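Side-chain contacts in ribosomal-protein-S5-alanine N-acetyltransferase (Vibrio fischeri, PDB 3IGR), which probably transfers the acetyl group of acetyl-CoA to the N-terminal alanine of ribosomal protein uS5: residues 13-18 against 56-61; 112-117 against 148-153. All blocks are in the same frame, centred on the assembly; numbering follows the deposited sequence.

Interaction 1 of 2, residues 13-18 against 56-61; sequences RLIKSS and LQLVEL
I15 meets L58 through one pair of methyl groups. I15 CG2 lies 4.1 Å from L58 CD1, and the two side chains pass at a slant. CG2 sits between the backbone N and the carbonyl carbon of I15, because CG1 takes the place opposite the N (chi1 -158°). That leaves the short branch for the helix. Beyond K16, at the start of a 3-10 turn, the hydroxyl of S17 rests against two apolar methyls. Its OG is 3.9 Å from V59 CG2 and 4.1 Å from L56 CD1. These are van der Waals contacts only. The L56 side chain starts away from segment 13-18, but its CD1 branch returns to the serine. L58 and V59 both start toward segment 13-18. The contact is small, 160 Å² in all, and lies mostly at the surface; I15 is its buried member.

Segment 13-18 is held from its own side. R13 NH1 donates to L14 O at 3.1 Å. The bond is moderately bent (148°); the acceptor lies in the guanidinium plane, but NH1 comes tilted from the carbonyl plane. The same NH1 forms a salt bridge with D19, whose OD2 also accepts from K16 N. Backbone bonds from R13 to V71 and from I15 to Y69 tie this end of strand 10-14 to strand 68-74. I15 also touches L55 and H62 of helix 48-63, which packs beside the strand's exit.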
ATOM      1  N   ARG A  13      10.897 -15.824   7.224  1.00  9.33           N
ATOM      2  CA  ARG A  13      12.283 -16.231   7.352  1.00  8.81           C
ATOM      3  C   ARG A  13      12.531 -17.347   6.377  1.00  8.41           C
ATOM      4  O   ARG A  13      11.587 -17.904   5.818  1.00  8.66           O
ATOM      5  CB  ARG A  13      12.604 -16.679   8.791  1.00  8.81           C
ATOM      6  CG  ARG A  13      11.779 -17.859   9.309  1.00  9.04           C
ATOM      7  CD  ARG A  13      12.511 -18.552  10.455  1.00  9.22           C
ATOM      8  NE  ARG A  13      11.714 -19.585  11.119  1.00  9.38           N
ATOM      9  CZ  ARG A  13      11.524 -20.820  10.653  1.00  9.92           C
ATOM     10  NH1 ARG A  13      12.060 -21.208   9.494  1.00  7.28           N
ATOM     11  NH2 ARG A  13      10.787 -21.673  11.350  1.00  9.28           N
ATOM     12  N   LEU A  14      13.800 -17.668   6.158  1.00  8.01           N
ATOM     13  CA  LEU A  14      14.139 -18.803   5.300  1.00  7.56           C
ATOM     14  C   LEU A  14      13.750 -20.100   5.997  1.00  7.41           C
ATOM     15  O   LEU A  14      13.871 -20.221   7.214  1.00  6.80           O
ATOM     16  CB  LEU A  14      15.623 -18.787   4.931  1.00  7.09           C
ATOM     17  CG  LEU A  14      16.045 -17.702   3.929  1.00  6.28           C
ATOM     18  CD1 LEU A  14      17.570 -17.679   3.743  1.00  5.69           C
ATOM     19  CD2 LEU A  14      15.356 -17.889   2.572  1.00  6.11           C
ATOM     20  N   ILE A  15      13.248 -21.049   5.219  1.00  7.45           N
ATOM     21  CA  ILE A  15      12.893 -22.364   5.729  1.00  7.45           C
ATOM     22  C   ILE A  15      14.155 -23.118   6.161  1.00  8.33           C
ATOM     23  O   ILE A  15      15.239 -22.899   5.603  1.00  8.26           O
ATOM     24  CB  ILE A  15      12.043 -23.144   4.681  1.00  7.69           C
ATOM     25  CG1 ILE A  15      11.213 -24.252   5.342  1.00  6.87           C
ATOM     26  CG2 ILE A  15      12.897 -23.633   3.494  1.00  7.27           C
ATOM     27  CD1 ILE A  15      10.291 -24.985   4.386  1.00  5.98           C
ATOM     28  N   LYS A  16      14.019 -23.979   7.174  1.00  8.86           N
ATOM     29  CA  LYS A  16      15.142 -24.725   7.733  1.00  9.36           C
ATOM     30  C   LYS A  16      14.838 -26.220   7.803  1.00  9.57           C
ATOM     31  O   LYS A  16      13.680 -26.631   7.734  1.00  9.44           O
ATOM     32  CB  LYS A  16      15.489 -24.217   9.141  1.00  9.57           C
ATOM     33  CG  LYS A  16      16.078 -22.814   9.198  1.00 11.59           C
ATOM     34  CD  LYS A  16      16.756 -22.529  10.532  1.00 13.42           C
ATOM     35  CE  LYS A  16      15.769 -21.957  11.541  1.00 15.16           C
ATOM     36  NZ  LYS A  16      16.361 -20.852  12.365  1.00 15.46           N
ATOM     37  N   SER A  17      15.885 -27.024   7.963  1.00  9.76           N
ATOM     38  CA  SER A  17      15.734 -28.464   8.158  1.00 10.38           C
ATOM     39  C   SER A  17      14.697 -28.806   9.235  1.00 10.44           C
ATOM     40  O   SER A  17      13.866 -29.689   9.027  1.00 10.64           O
ATOM     41  CB  SER A  17      17.085 -29.108   8.485  1.00 10.35           C
ATOM     42  OG  SER A  17      17.969 -29.029   7.377  1.00 12.32           O
ATOM     43  N   SER A  18      14.731 -28.087  10.362  1.00 10.39           N
ATOM     44  CA  SER A  18      13.812 -28.334  11.485  1.00 10.28           C
ATOM     45  C   SER A  18      12.325 -28.117  11.164  1.00 10.18           C
ATOM     46  O   SER A  18      11.459 -28.530  11.942  1.00  9.63           O
ATOM     47  CB  SER A  18      14.215 -27.493  12.704  1.00 10.31           C
ATOM     48  OG  SER A  18      14.458 -26.136  12.331  1.00 10.80           O
ATOM     49  N   LEU A  56      17.012 -30.668   2.366  1.00  8.56           N
ATOM     50  CA  LEU A  56      18.440 -30.880   2.137  1.00  8.68           C
ATOM     51  C   LEU A  56      18.895 -30.249   0.816  1.00  8.80           C
ATOM     52  O   LEU A  56      19.977 -29.660   0.742  1.00  9.10           O
ATOM     53  CB  LEU A  56      18.798 -32.369   2.231  1.00  8.85           C
ATOM     54  CG  LEU A  56      19.061 -32.973   3.626  1.00  9.05           C
ATOM     55  CD1 LEU A  56      18.338 -32.247   4.783  1.00 10.21           C
ATOM     56  CD2 LEU A  56      18.712 -34.443   3.628  1.00  8.38           C
ATOM     57  N   GLN A  57      18.045 -30.324  -0.208  1.00  8.68           N
ATOM     58  CA  GLN A  57      18.312 -29.658  -1.480  1.00  8.62           C
ATOM     59  C   GLN A  57      18.211 -28.127  -1.382  1.00  8.54           C
ATOM     60  O   GLN A  57      19.072 -27.412  -1.896  1.00  8.28           O
ATOM     61  CB  GLN A  57      17.390 -30.196  -2.582  1.00  8.87           C
ATOM     62  CG  GLN A  57      17.928 -31.443  -3.266  1.00  9.90           C
ATOM     63  CD  GLN A  57      16.899 -32.128  -4.140  1.00 11.13           C
ATOM     64  OE1 GLN A  57      15.929 -32.698  -3.642  1.00 12.13           O
ATOM     65  NE2 GLN A  57      17.116 -32.096  -5.453  1.00 10.66           N
ATOM     66  N   LEU A  58      17.165 -27.640  -0.716  1.00  8.34           N
ATOM     67  CA  LEU A  58      16.953 -26.201  -0.527  1.00  8.07           C
ATOM     68  C   LEU A  58      18.040 -25.537   0.310  1.00  8.15           C
ATOM     69  O   LEU A  58      18.561 -24.491  -0.070  1.00  8.17           O
ATOM     70  CB  LEU A  58      15.591 -25.933   0.104  1.00  7.71           C
ATOM     71  CG  LEU A  58      14.363 -26.099  -0.773  1.00  7.32           C
ATOM     72  CD1 LEU A  58      13.153 -25.980   0.106  1.00  7.06           C
ATOM     73  CD2 LEU A  58      14.316 -25.077  -1.906  1.00  6.44           C
ATOM     74  N   VAL A  59      18.372 -26.145   1.445  1.00  8.58           N
ATOM     75  CA  VAL A  59      19.460 -25.672   2.294  1.00  8.99           C
ATOM     76  C   VAL A  59      20.717 -25.476   1.446  1.00  9.26           C
ATOM     77  O   VAL A  59      21.468 -24.510   1.644  1.00  9.59           O
ATOM     78  CB  VAL A  59      19.698 -26.638   3.487  1.00  9.27           C
ATOM     79  CG1 VAL A  59      21.102 -26.493   4.086  1.00  9.45           C
ATOM     80  CG2 VAL A  59      18.629 -26.424   4.550  1.00  9.24           C
ATOM     81  N   GLU A  60      20.906 -26.370   0.476  1.00  9.25           N
ATOM     82  CA  GLU A  60      22.069 -26.336  -0.405  1.00  9.31           C
ATOM     83  C   GLU A  60      21.980 -25.169  -1.393  1.00  9.37           C
ATOM     84  O   GLU A  60      22.966 -24.463  -1.628  1.00  9.18           O
ATOM     85  CB  GLU A  60      22.224 -27.684  -1.122  1.00  9.44           C
ATOM     86  CG  GLU A  60      23.624 -27.983  -1.656  1.00  8.97           C
ATOM     87  CD  GLU A  60      24.766 -27.669  -0.577  1.00  7.93           C
ATOM     88  OE1 GLU A  60      24.724 -28.461   0.529  1.00  6.97           O
ATOM     89  OE2 GLU A  60      25.806 -26.807  -0.761  1.00  7.87           O
ATOM     90  N   LEU A  61      20.788 -24.953  -1.945  1.00  9.55           N
ATOM     91  CA  LEU A  61      20.561 -23.845  -2.850  1.00  9.55           C
ATOM     92  C   LEU A  61      20.731 -22.503  -2.130  1.00  9.79           C
ATOM     93  O   LEU A  61      21.294 -21.569  -2.705  1.00  9.50           O
ATOM     94  CB  LEU A  61      19.188 -23.968  -3.522  1.00  9.52           C
ATOM     95  CG  LEU A  61      18.936 -25.206  -4.401  1.00  9.86           C
ATOM     96  CD1 LEU A  61      17.447 -25.401  -4.669  1.00  8.51           C
ATOM     97  CD2 LEU A  61      19.716 -25.169  -5.720  1.00  9.61           C
TER

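Interaction 2 of 2, residues 112-117 against 148-153; sequences IMRRAV and LAALGF
L151 packs against V117 and R114, and A150 against R114. These contacts are apolar. L151 starts toward helix 112-126. Its CD1 goes mainly to V117, 3.5 Å from V117 CG1. Its CD2 goes to R114, 3.9 Å from R114 CG. V117 CG1 stands opposite its own backbone N (chi1 175°), which turns this branch to the leucine. L151 CD1 also packs 3.7 Å from the backbone O of R114. The aliphatic part of R114 reaches one residue further back, where its CD is 3.9 Å from A150 CB. The arginine chain then bends at chi3 (65°), and its polar end serves another partner: R114 NH2 bonds to N76 OD1 of the second subunit. A modelled sodium ion lies about 3 Å from the R114 side chain.

In the GNAT fold, helix 112-126 follows strand 96-103, and helix 142-150 follows strand 132-137. The contact joins the start of the first helix to the end of the second.

Backbone hydrogen bonds shape that end. A Schellman motif closes helix 142-150, with F153 N bonded to L148 O at 3.1 Å and G152 N to A149 O. G152 is its C-prime residue and has positive phi (77°). L148 O also accepts from L151 N, and its two donors come from opposite faces of its plane.

One ring contact lies within 148-153. L148 CD2 sits 3.8 Å above the F153 ring, over its centre, while L151 CB lies at the ring edge.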
ATOM      1  N   ILE A 112      -1.593 -10.369   4.647  1.00 10.88           N
ATOM      2  CA  ILE A 112      -0.381 -11.058   5.091  1.00 10.70           C
ATOM      3  C   ILE A 112       0.492 -11.383   3.874  1.00 10.87           C
ATOM      4  O   ILE A 112       1.711 -11.261   3.934  1.00 11.37           O
ATOM      5  CB  ILE A 112      -0.698 -12.328   5.921  1.00  9.83           C
ATOM      6  CG1 ILE A 112      -1.379 -11.945   7.251  1.00  9.68           C
ATOM      7  CG2 ILE A 112       0.559 -13.154   6.188  1.00  9.36           C
ATOM      8  CD1 ILE A 112      -2.163 -13.061   7.861  1.00  4.54           C
HETATM    9  N   MSE A 113      -0.141 -11.781   2.771  1.00 10.93           N
HETATM   10  CA  MSE A 113       0.595 -12.192   1.593  1.00 11.08           C
HETATM   11  C   MSE A 113       1.334 -10.998   0.983  1.00 11.28           C
HETATM   12  O   MSE A 113       2.506 -11.101   0.623  1.00 11.43           O
HETATM   13  CB  MSE A 113      -0.347 -12.829   0.573  1.00 11.35           C
HETATM   14  CG  MSE A 113       0.377 -13.590  -0.524  1.00 13.03           C
HETATM   15 SE   MSE A 113       0.895 -15.401   0.028  1.00 18.07          SE
HETATM   16  CE  MSE A 113       2.437 -15.057   1.205  1.00 12.00           C
ATOM     17  N   ARG A 114       0.626  -9.884   0.841  1.00 11.07           N
ATOM     18  CA  ARG A 114       1.207  -8.650   0.331  1.00 11.22           C
ATOM     19  C   ARG A 114       2.456  -8.231   1.122  1.00 11.33           C
ATOM     20  O   ARG A 114       3.512  -7.972   0.523  1.00 11.56           O
ATOM     21  CB  ARG A 114       0.166  -7.530   0.349  1.00 12.02           C
ATOM     22  CG  ARG A 114       0.653  -6.231  -0.277  1.00 11.33           C
ATOM     23  CD  ARG A 114      -0.246  -5.066   0.102  1.00 13.14           C
ATOM     24  NE  ARG A 114      -0.204  -4.781   1.538  1.00 13.29           N
ATOM     25  CZ  ARG A 114      -1.254  -4.842   2.351  1.00 11.03           C
ATOM     26  NH1 ARG A 114      -2.446  -5.156   1.883  1.00  9.27           N
ATOM     27  NH2 ARG A 114      -1.110  -4.562   3.627  1.00 10.58           N
ATOM     28  N   ARG A 115       2.348  -8.191   2.450  1.00 11.23           N
ATOM     29  CA  ARG A 115       3.495  -7.840   3.303  1.00 11.68           C
ATOM     30  C   ARG A 115       4.646  -8.822   3.192  1.00 11.47           C
ATOM     31  O   ARG A 115       5.805  -8.406   3.108  1.00 11.64           O
ATOM     32  CB  ARG A 115       3.102  -7.694   4.788  1.00 11.85           C
ATOM     33  CG  ARG A 115       2.044  -6.642   5.100  1.00 10.90           C
ATOM     34  CD  ARG A 115       1.896  -6.443   6.644  1.00 13.20           C
ATOM     35  NE  ARG A 115       3.026  -5.692   7.219  1.00 13.83           N
ATOM     36  CZ  ARG A 115       3.020  -5.096   8.419  1.00 13.85           C
ATOM     37  NH1 ARG A 115       1.962  -5.171   9.209  1.00 13.10           N
ATOM     38  NH2 ARG A 115       4.082  -4.422   8.838  1.00 13.12           N
ATOM     39  N   ALA A 116       4.334 -10.124   3.206  1.00 11.49           N
ATOM     40  CA  ALA A 116       5.361 -11.172   3.094  1.00 11.46           C
ATOM     41  C   ALA A 116       6.147 -11.078   1.786  1.00 11.54           C
ATOM     42  O   ALA A 116       7.382 -11.167   1.778  1.00 11.99           O
ATOM     43  CB  ALA A 116       4.726 -12.579   3.260  1.00 11.16           C
ATOM     44  N   VAL A 117       5.429 -10.876   0.685  1.00 11.33           N
ATOM     45  CA  VAL A 117       6.041 -10.788  -0.643  1.00 10.56           C
ATOM     46  C   VAL A 117       6.796  -9.467  -0.792  1.00 11.54           C
ATOM     47  O   VAL A 117       7.889  -9.448  -1.345  1.00 11.24           O
ATOM     48  CB  VAL A 117       5.007 -10.914  -1.780  1.00 10.09           C
ATOM     49  CG1 VAL A 117       5.655 -10.695  -3.143  1.00  9.67           C
ATOM     50  CG2 VAL A 117       4.317 -12.294  -1.764  1.00  9.02           C
ATOM     51  N   LEU A 148      -0.126  -8.604  -6.479  1.00  9.03           N
ATOM     52  CA  LEU A 148       0.862  -8.153  -7.459  1.00  9.28           C
ATOM     53  C   LEU A 148       0.675  -6.686  -7.833  1.00  9.44           C
ATOM     54  O   LEU A 148       1.649  -5.932  -7.896  1.00  9.50           O
ATOM     55  CB  LEU A 148       0.855  -9.051  -8.704  1.00  8.93           C
ATOM     56  CG  LEU A 148       1.295 -10.503  -8.455  1.00  8.62           C
ATOM     57  CD1 LEU A 148       1.094 -11.363  -9.689  1.00  8.80           C
ATOM     58  CD2 LEU A 148       2.735 -10.575  -8.007  1.00  5.50           C
ATOM     59  N   ALA A 149      -0.571  -6.276  -8.059  1.00 10.16           N
ATOM     60  CA  ALA A 149      -0.857  -4.878  -8.369  1.00 10.02           C
ATOM     61  C   ALA A 149      -0.408  -3.972  -7.226  1.00 10.73           C
ATOM     62  O   ALA A 149       0.189  -2.907  -7.456  1.00 10.61           O
ATOM     63  CB  ALA A 149      -2.358  -4.678  -8.652  1.00 10.64           C
ATOM     64  N   ALA A 150      -0.675  -4.393  -5.992  1.00 10.66           N
ATOM     65  CA  ALA A 150      -0.369  -3.563  -4.828  1.00 11.33           C
ATOM     66  C   ALA A 150       1.145  -3.377  -4.648  1.00 11.93           C
ATOM     67  O   ALA A 150       1.595  -2.385  -4.047  1.00 11.58           O
ATOM     68  CB  ALA A 150      -0.992  -4.144  -3.563  1.00 10.96           C
ATOM     69  N   LEU A 151       1.912  -4.326  -5.180  1.00 11.87           N
ATOM     70  CA  LEU A 151       3.362  -4.337  -5.038  1.00 12.45           C
ATOM     71  C   LEU A 151       4.075  -3.741  -6.237  1.00 12.83           C
ATOM     72  O   LEU A 151       5.309  -3.766  -6.315  1.00 13.15           O
ATOM     73  CB  LEU A 151       3.828  -5.771  -4.782  1.00 13.09           C
ATOM     74  CG  LEU A 151       3.341  -6.284  -3.423  1.00 13.16           C
ATOM     75  CD1 LEU A 151       3.857  -7.687  -3.195  1.00 16.12           C
ATOM     76  CD2 LEU A 151       3.821  -5.360  -2.327  1.00 15.16           C
ATOM     77  N   GLY A 152       3.295  -3.201  -7.166  1.00 13.01           N
ATOM     78  CA  GLY A 152       3.835  -2.527  -8.333  1.00 13.17           C
ATOM     79  C   GLY A 152       4.380  -3.397  -9.451  1.00 13.40           C
ATOM     80  O   GLY A 152       5.187  -2.915 -10.238  1.00 13.34           O
ATOM     81  N   PHE A 153       3.971  -4.673  -9.514  1.00 13.00           N
ATOM     82  CA  PHE A 153       4.282  -5.543 -10.669  1.00 12.72           C
ATOM     83  C   PHE A 153       3.533  -5.046 -11.889  1.00 12.94           C
ATOM     84  O   PHE A 153       2.390  -4.629 -11.779  1.00 12.36           O
ATOM     85  CB  PHE A 153       3.910  -6.997 -10.394  1.00 12.55           C
ATOM     86  CG  PHE A 153       4.899  -7.718  -9.517  1.00 10.99           C
ATOM     87  CD1 PHE A 153       4.990  -7.431  -8.161  1.00 10.14           C
ATOM     88  CD2 PHE A 153       5.730  -8.695 -10.053  1.00  9.64           C
ATOM     89  CE1 PHE A 153       5.902  -8.100  -7.342  1.00 11.36           C
ATOM     90  CE2 PHE A 153       6.665  -9.368  -9.247  1.00 11.83           C
ATOM     91  CZ  PHE A 153       6.745  -9.083  -7.891  1.00 10.08           C
TER

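Overall arrangement
Interactions 1 and 2 lie on opposite sides of the chain's centre. Their own centres are about 24 Å apart, and their nearest atoms are about 8 Å apart, so they do not touch. They follow one another along the chain, and all four segments belong to the GNAT domain. The central sheet connects them: strand 10-14 pairs with 68-74, which leads through 79-90 to 96-103, the strand before helix 112-126. Interaction 1 is the more superficial. Through R114, interaction 2 reaches the second subunit, and a modelled sodium ion lies close to that side chain. In GNAT enzymes the loop before the helix equivalent to 112-126, with that helix's N-terminus, typically binds the acetyl-CoA pyrophosphate, so interaction 2 is probably nearer that site.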